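PDB 3PZL: agmatine ureohydrolase from Thermoplasma volcanium GSS1, which probably hydrolyses agmatine to putrescine and urea, as a manganese-dependent member of the arginase family that binds two metal ions per subunit. Local coordinates for residues S70-Y75 and L289-I294; T177-R182 and F203-N208; R166-L171 and R195-I200. All coordinates share one frame; numbering follows the deposited sequence.

The three contacts are spread over one arginase-type α/β fold built round a parallel eight-stranded sheet. Contact 1 pairs segments far apart in the sequence, and contacts 2 and 3 are nested within the loop it closes. Their own segments alternate along the chain: 166-171, 177-182, 195-200, 203-208. Contacts 2 and 3, with centres about 16 Å apart, meet at the sheet's edge, where Ser178 N lies 2.8 Å from Ser198 O, a probable hydrogen bond between strands 176-180 and 198-201. Contact 1 lies about 25 and 30 Å away, centre to centre, yet its turn packs on Ile181 and Phe203 of a neighbouring subunit, joining it to contact 2 across the assembly.

Contact 1 (S70-Y75 and L289-I294); sequences SYEYSY and LLQVFI
Glu72 and Tyr75 reach from the short β-hairpin of strands 71-72 and 77-78 to Gln291 and Val292 on helix 281-303 of the arginase fold. All four are buried, and they form two adjoining patches, one polar and one apolar. In the polar patch, Glu72 leaves the strand with CG anti to its backbone N (chi1 167°) and bends at chi2 (87°), which brings OE1 to 3.4 Å from Gln291 OE1. Two acceptors cannot bond to each other, and the carboxylate and amide planes stand 80° apart. Lys288, one turn earlier in the helix, reconciles them: its NZ makes a salt bridge with Glu72 OE1 and a hydrogen bond to Gln291 OE1. At the other end of the amide, Gln291 NE2 donates to Glu69 O and Tyr65 OH. With bonds on both its oxygen and its nitrogen, the amide has its orientation fixed.

The turn itself is of type I, closed by the bond from Tyr75 N to Glu72 O at 3.2 Å, and it sets Tyr75 on the same side as Glu72. Glu72 CG lies at the edge of the tyrosine ring, in its plane, while Ser74 CB sits 4.1 Å above one face.

The other side of the hairpin is looser with respect to the helix. Tyr71 points away, and Tyr73 and Ser74 make no contact with 289-294; all three are partly exposed and pack instead on a neighbouring subunit, Tyr71 on its Phe189 and Ser74 on its Phe203.

In the apolar patch, both methyls of Val292 come obliquely at the hydroxyl end of the Tyr75 ring, from the same side of its plane: Val292 CG2 lies 4.1 Å from Tyr75 CE2 and Val292 CG1 3.7 Å from Tyr75 OH.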
loop_
_atom_site.group_PDB
_atom_site.type_symbol
_atom_site.label_atom_id
_atom_site.label_comp_id
_atom_site.label_asym_id
_atom_site.label_seq_id
_atom_site.Cartn_x
_atom_site.Cartn_y
_atom_site.Cartn_z
ATOM N N SER B 70 -13.046 25.022 10.152
ATOM C CA SER B 70 -13.242 25.360 11.553
ATOM C C SER B 70 -14.725 25.637 11.856
ATOM O O SER B 70 -15.160 25.682 13.023
ATOM C CB SER B 70 -12.395 26.553 11.953
ATOM O OG SER B 70 -11.073 26.409 11.480
ATOM N N TYR B 71 -15.516 25.817 10.804
ATOM C CA TYR B 71 -16.915 26.122 10.980
ATOM C C TYR B 71 -17.739 24.966 10.469
ATOM O O TYR B 71 -17.516 24.482 9.346
ATOM C CB TYR B 71 -17.261 27.387 10.210
ATOM C CG TYR B 71 -18.723 27.734 10.204
ATOM C CD1 TYR B 71 -19.561 27.288 9.178
ATOM C CD2 TYR B 71 -19.265 28.521 11.213
ATOM C CE1 TYR B 71 -20.911 27.613 9.166
ATOM C CE2 TYR B 71 -20.608 28.853 11.218
ATOM C CZ TYR B 71 -21.437 28.397 10.191
ATOM O OH TYR B 71 -22.778 28.735 10.184
ATOM N N GLU B 72 -18.695 24.522 11.280
ATOM C CA GLU B 72 -19.509 23.387 10.913
ATOM C C GLU B 72 -20.851 23.837 10.348
ATOM O O GLU B 72 -21.704 24.381 11.046
ATOM C CB GLU B 72 -19.695 22.411 12.075
ATOM C CG GLU B 72 -20.800 21.399 11.796
ATOM C CD GLU B 72 -20.332 20.179 11.067
ATOM O OE1 GLU B 72 -19.151 19.826 11.210
ATOM O OE2 GLU B 72 -21.115 19.560 10.358
ATOM N N TYR B 73 -21.031 23.570 9.065
ATOM C CA TYR B 73 -22.136 24.112 8.283
ATOM C C TYR B 73 -23.510 23.692 8.814
ATOM O O TYR B 73 -24.415 24.502 8.955
ATOM C CB TYR B 73 -21.945 23.668 6.831
ATOM C CG TYR B 73 -22.996 24.126 5.879
ATOM C CD1 TYR B 73 -23.708 23.209 5.100
ATOM C CD2 TYR B 73 -23.269 25.492 5.730
ATOM C CE1 TYR B 73 -24.683 23.651 4.204
ATOM C CE2 TYR B 73 -24.248 25.937 4.847
ATOM C CZ TYR B 73 -24.948 25.021 4.100
ATOM O OH TYR B 73 -25.910 25.495 3.243
ATOM N N SER B 74 -23.647 22.418 9.131
ATOM C CA SER B 74 -24.913 21.864 9.504
ATOM C C SER B 74 -25.353 22.272 10.904
ATOM O O SER B 74 -26.464 21.994 11.315
ATOM C CB SER B 74 -24.832 20.355 9.418
ATOM O OG SER B 74 -24.461 19.979 8.115
ATOM N N TYR B 75 -24.485 22.909 11.660
ATOM C CA TYR B 75 -24.858 23.324 13.001
ATOM C C TYR B 75 -24.721 24.825 13.221
ATOM O O TYR B 75 -25.246 25.367 14.175
ATOM C CB TYR B 75 -24.064 22.528 14.006
ATOM C CG TYR B 75 -24.289 21.039 13.874
ATOM C CD1 TYR B 75 -25.454 20.439 14.350
ATOM C CD2 TYR B 75 -23.337 20.230 13.282
ATOM C CE1 TYR B 75 -25.665 19.071 14.228
ATOM C CE2 TYR B 75 -23.518 18.872 13.156
ATOM C CZ TYR B 75 -24.684 18.292 13.633
ATOM O OH TYR B 75 -24.856 16.923 13.492
ATOM N N LEU B 289 -16.731 13.067 13.256
ATOM C CA LEU B 289 -17.545 12.676 14.411
ATOM C C LEU B 289 -17.246 13.493 15.667
ATOM O O LEU B 289 -18.128 13.727 16.487
ATOM C CB LEU B 289 -17.358 11.192 14.703
ATOM C CG LEU B 289 -18.100 10.244 13.757
ATOM C CD1 LEU B 289 -17.711 8.819 14.113
ATOM C CD2 LEU B 289 -19.632 10.443 13.786
ATOM N N LEU B 290 -16.005 13.940 15.815
ATOM C CA LEU B 290 -15.644 14.762 16.972
ATOM C C LEU B 290 -16.131 16.193 16.776
ATOM O O LEU B 290 -16.469 16.863 17.735
ATOM C CB LEU B 290 -14.123 14.721 17.200
ATOM C CG LEU B 290 -13.461 15.931 17.832
ATOM C CD1 LEU B 290 -13.799 15.916 19.287
ATOM C CD2 LEU B 290 -11.979 15.838 17.610
ATOM N N GLN B 291 -16.155 16.659 15.534
ATOM C CA GLN B 291 -16.682 17.974 15.256
ATOM C C GLN B 291 -18.156 17.952 15.553
ATOM O O GLN B 291 -18.684 18.854 16.206
ATOM C CB GLN B 291 -16.475 18.357 13.794
ATOM C CG GLN B 291 -15.085 18.847 13.470
ATOM C CD GLN B 291 -15.062 19.715 12.231
ATOM O OE1 GLN B 291 -15.769 19.458 11.236
ATOM N NE2 GLN B 291 -14.248 20.761 12.282
ATOM N N VAL B 292 -18.814 16.897 15.082
ATOM C CA VAL B 292 -20.247 16.748 15.235
ATOM C C VAL B 292 -20.686 16.763 16.708
ATOM O O VAL B 292 -21.700 17.361 17.056
ATOM C CB VAL B 292 -20.743 15.479 14.506
ATOM C CG1 VAL B 292 -22.085 14.995 15.048
ATOM C CG2 VAL B 292 -20.847 15.750 13.052
ATOM N N PHE B 293 -19.937 16.103 17.571
ATOM C CA PHE B 293 -20.281 16.117 18.971
ATOM C C PHE B 293 -20.224 17.521 19.554
ATOM O O PHE B 293 -21.201 17.987 20.155
ATOM C CB PHE B 293 -19.359 15.210 19.740
ATOM C CG PHE B 293 -19.500 15.328 21.205
ATOM C CD1 PHE B 293 -20.405 14.544 21.887
ATOM C CD2 PHE B 293 -18.734 16.215 21.914
ATOM C CE1 PHE B 293 -20.518 14.633 23.259
ATOM C CE2 PHE B 293 -18.861 16.317 23.289
ATOM C CZ PHE B 293 -19.740 15.519 23.960
ATOM N N ILE B 294 -19.095 18.200 19.378
ATOM C CA ILE B 294 -18.926 19.532 19.931
ATOM C C ILE B 294 -19.951 20.493 19.324
ATOM O O ILE B 294 -20.672 21.165 20.060
ATOM C CB ILE B 294 -17.448 20.056 19.757
ATOM C CG1 ILE B 294 -16.475 19.218 20.580
ATOM C CG2 ILE B 294 -17.310 21.488 20.151
ATOM C CD1 ILE B 294 -15.061 19.536 20.299
#

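Contact 2 (T177-R182 and F203-N208); sequences TSIGIR and FDVKKN
In the α/β arginase fold, near the manganese site, helix 202-220 packs against strand 176-180 of the parallel sheet. Ile179, near the C-terminal end of that strand, and Arg182, in the loop just after it, meet Val205 and Phe203 in the first turns of the helix. The contact is apolar and made at two points. At the first, Ile179 CG2 meets Val205 CG2 at 3.9 Å, the two branched side chains lying about at right angles. At the second, Arg182 CB comes within 4.0 Å of Phe203 CE2, approaching the ring obliquely.

Only the root of the arginine takes part; its end leads away from the helix. CG lies between the backbone N and the carbonyl carbon (chi1 58°), and the chain then runs extended to NE, carrying the guanidinium back over the strand end. There Arg182 NH1 donates to Gly180 O at 2.8 Å, with a bent N-H...O angle of 134°. The acceptor lies in the guanidinium plane, whereas the donor is tilted 35° from the carbonyl plane. NE donates to Glu245 O, and NH2 makes a weak bond to Asp231 O. These carbonyls hold the buried group with its side chain about 8 Å from a bound manganese, close to the metal ligand Asp231 without coordinating the ion.

Phe203 also touches Phe247 and, across the assembly, Ser74 of a neighbouring subunit. Within the subunit, strand 176-180 runs between strands 138-143 and 198-201; Ile179 also packs on Ile210 of helix 202-220 and Leu257 of helix 251-261, and Val205 touches Asp253 of that same helix.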
loop_
_atom_site.group_PDB
_atom_site.type_symbol
_atom_site.label_atom_id
_atom_site.label_comp_id
_atom_site.label_asym_id
_atom_site.label_seq_id
_atom_site.Cartn_x
_atom_site.Cartn_y
_atom_site.Cartn_z
ATOM N N THR B 177 -26.429 0.722 27.360
ATOM C CA THR B 177 -26.949 0.342 26.063
ATOM C C THR B 177 -25.784 0.250 25.090
ATOM O O THR B 177 -24.866 1.062 25.141
ATOM C CB THR B 177 -27.809 1.465 25.535
ATOM O OG1 THR B 177 -28.554 2.022 26.627
ATOM C CG2 THR B 177 -28.727 0.995 24.405
ATOM N N SER B 178 -25.825 -0.702 24.169
ATOM C CA SER B 178 -24.782 -0.804 23.140
ATOM C C SER B 178 -25.392 -1.099 21.777
ATOM O O SER B 178 -26.090 -2.087 21.614
ATOM C CB SER B 178 -23.782 -1.883 23.518
ATOM O OG SER B 178 -22.627 -1.800 22.719
ATOM N N ILE B 179 -25.145 -0.229 20.808
ATOM C CA ILE B 179 -25.830 -0.281 19.527
ATOM C C ILE B 179 -24.953 -0.666 18.345
ATOM O O ILE B 179 -23.802 -0.199 18.212
ATOM C CB ILE B 179 -26.463 1.078 19.201
ATOM C CG1 ILE B 179 -27.448 1.472 20.292
ATOM C CG2 ILE B 179 -27.182 1.025 17.853
ATOM C CD1 ILE B 179 -28.219 2.729 19.962
ATOM N N GLY B 180 -25.513 -1.493 17.465
ATOM C CA GLY B 180 -24.823 -1.900 16.228
ATOM C C GLY B 180 -24.330 -3.334 16.271
ATOM O O GLY B 180 -23.855 -3.871 15.274
ATOM N N ILE B 181 -24.464 -3.969 17.432
ATOM C CA ILE B 181 -23.839 -5.275 17.655
ATOM C C ILE B 181 -24.321 -6.372 16.669
ATOM O O ILE B 181 -25.473 -6.403 16.290
ATOM C CB ILE B 181 -23.906 -5.728 19.170
ATOM C CG1 ILE B 181 -25.248 -6.326 19.493
ATOM C CG2 ILE B 181 -23.544 -4.586 20.155
ATOM C CD1 ILE B 181 -25.249 -7.770 19.197
ATOM N N ARG B 182 -23.384 -7.218 16.237
ATOM C CA ARG B 182 -23.615 -8.240 15.202
ATOM C C ARG B 182 -22.643 -9.392 15.316
ATOM O O ARG B 182 -22.585 -10.246 14.436
ATOM C CB ARG B 182 -23.517 -7.648 13.791
ATOM C CG ARG B 182 -22.201 -6.979 13.421
ATOM C CD ARG B 182 -22.446 -6.042 12.228
ATOM N NE ARG B 182 -21.314 -5.183 11.856
ATOM C CZ ARG B 182 -20.977 -4.045 12.477
ATOM N NH1 ARG B 182 -21.692 -3.618 13.518
ATOM N NH2 ARG B 182 -19.919 -3.327 12.066
ATOM N N PHE B 203 -28.832 -4.967 12.690
ATOM C CA PHE B 203 -30.023 -5.393 11.936
ATOM C C PHE B 203 -31.307 -4.748 12.434
ATOM O O PHE B 203 -32.135 -4.321 11.619
ATOM C CB PHE B 203 -30.157 -6.906 11.962
ATOM C CG PHE B 203 -28.884 -7.628 11.614
ATOM C CD1 PHE B 203 -28.381 -7.598 10.312
ATOM C CD2 PHE B 203 -28.171 -8.334 12.587
ATOM C CE1 PHE B 203 -27.213 -8.260 9.987
ATOM C CE2 PHE B 203 -26.987 -9.005 12.243
ATOM C CZ PHE B 203 -26.529 -8.958 10.943
ATOM N N ASP B 204 -31.456 -4.665 13.764
ATOM C CA ASP B 204 -32.504 -3.834 14.392
ATOM C C ASP B 204 -32.540 -2.431 13.782
ATOM O O ASP B 204 -33.593 -1.981 13.298
ATOM C CB ASP B 204 -32.306 -3.720 15.908
ATOM C CG ASP B 204 -32.644 -5.005 16.640
ATOM O OD1 ASP B 204 -33.422 -5.842 16.085
ATOM O OD2 ASP B 204 -32.119 -5.185 17.773
ATOM N N VAL B 205 -31.395 -1.752 13.806
ATOM C CA VAL B 205 -31.301 -0.405 13.288
ATOM C C VAL B 205 -31.713 -0.343 11.819
ATOM O O VAL B 205 -32.516 0.494 11.429
ATOM C CB VAL B 205 -29.873 0.160 13.440
ATOM C CG1 VAL B 205 -29.802 1.560 12.908
ATOM C CG2 VAL B 205 -29.455 0.132 14.871
ATOM N N LYS B 206 -31.155 -1.231 11.012
ATOM C CA LYS B 206 -31.364 -1.196 9.575
ATOM C C LYS B 206 -32.855 -1.441 9.290
ATOM O O LYS B 206 -33.391 -0.932 8.309
ATOM C CB LYS B 206 -30.402 -2.208 8.885
ATOM C CG LYS B 206 -30.507 -2.390 7.352
ATOM C CD LYS B 206 -30.315 -1.095 6.567
ATOM C CE LYS B 206 -30.971 -1.184 5.160
ATOM N NZ LYS B 206 -31.815 0.092 4.839
ATOM N N LYS B 207 -33.521 -2.184 10.183
ATOM C CA LYS B 207 -34.970 -2.395 10.109
ATOM C C LYS B 207 -35.898 -1.270 10.675
ATOM O O LYS B 207 -36.890 -0.901 10.034
ATOM C CB LYS B 207 -35.306 -3.706 10.792
ATOM C CG LYS B 207 -36.792 -4.013 10.876
ATOM C CD LYS B 207 -37.014 -5.367 11.550
ATOM C CE LYS B 207 -38.431 -5.819 11.376
ATOM N NZ LYS B 207 -38.482 -7.194 11.908
ATOM N N ASN B 208 -35.581 -0.740 11.863
ATOM C CA ASN B 208 -36.466 0.195 12.545
ATOM C C ASN B 208 -35.988 1.629 12.523
ATOM O O ASN B 208 -36.601 2.509 13.119
ATOM C CB ASN B 208 -36.671 -0.246 13.986
ATOM C CG ASN B 208 -37.338 -1.614 14.091
ATOM O OD1 ASN B 208 -38.177 -1.984 13.272
ATOM N ND2 ASN B 208 -36.959 -2.367 15.101
#

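Contact 3 (R166-L171 and R195-I200); sequences RALDLL and RKVSFI
Leu168 of helix 163-171 sets its two methyls against Lys196 and Val197, where the chain enters strand 198-201, the edge strand of the parallel sheet in this α/β arginase fold. Both partners meet the same leucine. Its CG stands anti to the backbone N (chi1 -170°), beside the carbonyl carbon, and, with chi2 at 49°, this sets both methyls against the strand entry. Leu168 CD2 then touches Val197 CG2 and Lys196 CB, both at 4.0 Å, while Leu168 CD1 lies 4.0 Å from Lys196 O.

The two partners present themselves differently. Val197 holds CG2 anti to its carbonyl carbon and slides past the leucine in the opposite direction. Lys196 crosses Leu168 at about a right angle and offers only the foot of its chain; the rest is extended beyond CG and carries NZ away to a salt bridge with Asp193. Replacing Leu168 by alanine removes both methyls and is likely to leave Val197 CG2 and Lys196 CB without their partner on the helix, opening a gap between helix and strand entry.

The same helix packs on the adjoining strand 176-180 through Ala167 and Leu171, both on Ile176. Within the helix, Arg166 NH1 reaches three residues on to a salt bridge with Asp169 OD2 at 3.0 Å, keeping the carboxylate close to the guanidinium plane but meeting its oxygen from above the carboxylate plane, 43° out of it. Arg166 NE has a second partner in Lys157 O.

Val197 faces two ways: while CG2 serves the leucine, CG1 rests 3.7 Å above the plane of the Phe199 ring, offset toward the rim.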
loop_
_atom_site.group_PDB
_atom_site.type_symbol
_atom_site.label_atom_id
_atom_site.label_comp_id
_atom_site.label_asym_id
_atom_site.label_seq_id
_atom_site.Cartn_x
_atom_site.Cartn_y
_atom_site.Cartn_z
ATOM N N ARG B 166 -17.071 -5.320 32.394
ATOM C CA ARG B 166 -16.516 -4.468 33.436
ATOM C C ARG B 166 -17.380 -3.224 33.664
ATOM O O ARG B 166 -17.370 -2.651 34.764
ATOM C CB ARG B 166 -15.069 -4.099 33.091
ATOM C CG ARG B 166 -13.985 -4.568 34.082
ATOM C CD ARG B 166 -14.255 -5.906 34.761
ATOM N NE ARG B 166 -13.891 -7.008 33.885
ATOM C CZ ARG B 166 -14.617 -8.111 33.725
ATOM N NH1 ARG B 166 -15.773 -8.267 34.375
ATOM N NH2 ARG B 166 -14.190 -9.052 32.894
ATOM N N ALA B 167 -18.145 -2.829 32.644
ATOM C CA ALA B 167 -19.049 -1.686 32.766
ATOM C C ALA B 167 -20.275 -2.020 33.619
ATOM O O ALA B 167 -20.657 -1.249 34.492
ATOM C CB ALA B 167 -19.456 -1.175 31.400
ATOM N N LEU B 168 -20.864 -3.184 33.366
ATOM C CA LEU B 168 -21.970 -3.697 34.156
ATOM C C LEU B 168 -21.571 -3.875 35.627
ATOM O O LEU B 168 -22.344 -3.532 36.526
ATOM C CB LEU B 168 -22.486 -5.015 33.559
ATOM C CG LEU B 168 -23.799 -5.612 34.081
ATOM C CD1 LEU B 168 -24.888 -4.565 34.116
ATOM C CD2 LEU B 168 -24.239 -6.779 33.232
ATOM N N ASP B 169 -20.366 -4.392 35.867
ATOM C CA ASP B 169 -19.862 -4.554 37.226
ATOM C C ASP B 169 -19.899 -3.223 37.963
ATOM O O ASP B 169 -20.144 -3.186 39.170
ATOM C CB ASP B 169 -18.422 -5.106 37.240
ATOM C CG ASP B 169 -18.338 -6.608 36.918
ATOM O OD1 ASP B 169 -19.380 -7.302 36.796
ATOM O OD2 ASP B 169 -17.201 -7.096 36.779
ATOM N N LEU B 170 -19.663 -2.134 37.227
ATOM C CA LEU B 170 -19.599 -0.799 37.836
ATOM C C LEU B 170 -20.951 -0.119 37.977
ATOM O O LEU B 170 -21.200 0.549 38.980
ATOM C CB LEU B 170 -18.631 0.104 37.080
ATOM C CG LEU B 170 -17.156 -0.195 37.347
ATOM C CD1 LEU B 170 -16.253 0.237 36.196
ATOM C CD2 LEU B 170 -16.728 0.443 38.652
ATOM N N LEU B 171 -21.826 -0.298 36.991
ATOM C CA LEU B 171 -23.074 0.469 36.944
ATOM C C LEU B 171 -24.284 -0.311 37.388
ATOM O O LEU B 171 -25.188 0.244 37.994
ATOM C CB LEU B 171 -23.311 1.025 35.545
ATOM C CG LEU B 171 -22.151 1.912 35.108
ATOM C CD1 LEU B 171 -22.236 2.229 33.630
ATOM C CD2 LEU B 171 -22.045 3.178 35.982
ATOM N N ARG B 195 -28.689 -10.274 29.527
ATOM C CA ARG B 195 -29.925 -9.507 29.373
ATOM C C ARG B 195 -29.980 -8.247 30.254
ATOM O O ARG B 195 -30.862 -7.406 30.068
ATOM C CB ARG B 195 -31.150 -10.394 29.597
ATOM C CG ARG B 195 -32.394 -9.956 28.818
ATOM C CD ARG B 195 -33.721 -10.378 29.536
ATOM N NE ARG B 195 -34.935 -9.797 28.924
ATOM C CZ ARG B 195 -35.660 -10.385 27.965
ATOM N NH1 ARG B 195 -35.303 -11.575 27.482
ATOM N NH2 ARG B 195 -36.741 -9.784 27.475
ATOM N N LYS B 196 -29.029 -8.104 31.183
ATOM C CA LYS B 196 -28.959 -6.914 32.045
ATOM C C LYS B 196 -28.381 -5.683 31.339
ATOM O O LYS B 196 -28.260 -4.599 31.925
ATOM C CB LYS B 196 -28.205 -7.199 33.348
ATOM C CG LYS B 196 -28.976 -8.091 34.320
ATOM C CD LYS B 196 -28.079 -8.545 35.466
ATOM C CE LYS B 196 -28.808 -9.551 36.355
ATOM N NZ LYS B 196 -27.851 -10.104 37.385
ATOM N N VAL B 197 -28.037 -5.858 30.072
ATOM C CA VAL B 197 -27.597 -4.757 29.227
ATOM C C VAL B 197 -28.489 -4.737 28.017
ATOM O O VAL B 197 -28.937 -5.788 27.533
ATOM C CB VAL B 197 -26.089 -4.878 28.770
ATOM C CG1 VAL B 197 -25.798 -3.964 27.603
ATOM C CG2 VAL B 197 -25.109 -4.598 29.941
ATOM N N SER B 198 -28.743 -3.531 27.531
ATOM C CA SER B 198 -29.505 -3.353 26.310
ATOM C C SER B 198 -28.583 -3.470 25.091
ATOM O O SER B 198 -27.673 -2.658 24.910
ATOM C CB SER B 198 -30.211 -1.996 26.350
ATOM O OG SER B 198 -31.442 -2.044 25.659
ATOM N N PHE B 199 -28.798 -4.498 24.274
ATOM C CA PHE B 199 -27.990 -4.678 23.072
ATOM C C PHE B 199 -28.885 -4.487 21.868
ATOM O O PHE B 199 -29.908 -5.147 21.736
ATOM C CB PHE B 199 -27.345 -6.075 23.016
ATOM C CG PHE B 199 -26.208 -6.278 23.985
ATOM C CD1 PHE B 199 -26.344 -7.134 25.076
ATOM C CD2 PHE B 199 -24.977 -5.636 23.794
ATOM C CE1 PHE B 199 -25.279 -7.327 25.964
ATOM C CE2 PHE B 199 -23.913 -5.826 24.690
ATOM C CZ PHE B 199 -24.061 -6.672 25.764
ATOM N N ILE B 200 -28.501 -3.585 20.982
ATOM C CA ILE B 200 -29.278 -3.365 19.794
ATOM C C ILE B 200 -28.445 -3.714 18.576
ATOM O O ILE B 200 -27.360 -3.133 18.325
ATOM C CB ILE B 200 -29.816 -1.947 19.771
ATOM C CG1 ILE B 200 -30.778 -1.783 20.932
ATOM C CG2 ILE B 200 -30.557 -1.652 18.475
ATOM C CD1 ILE B 200 -30.772 -0.412 21.498
#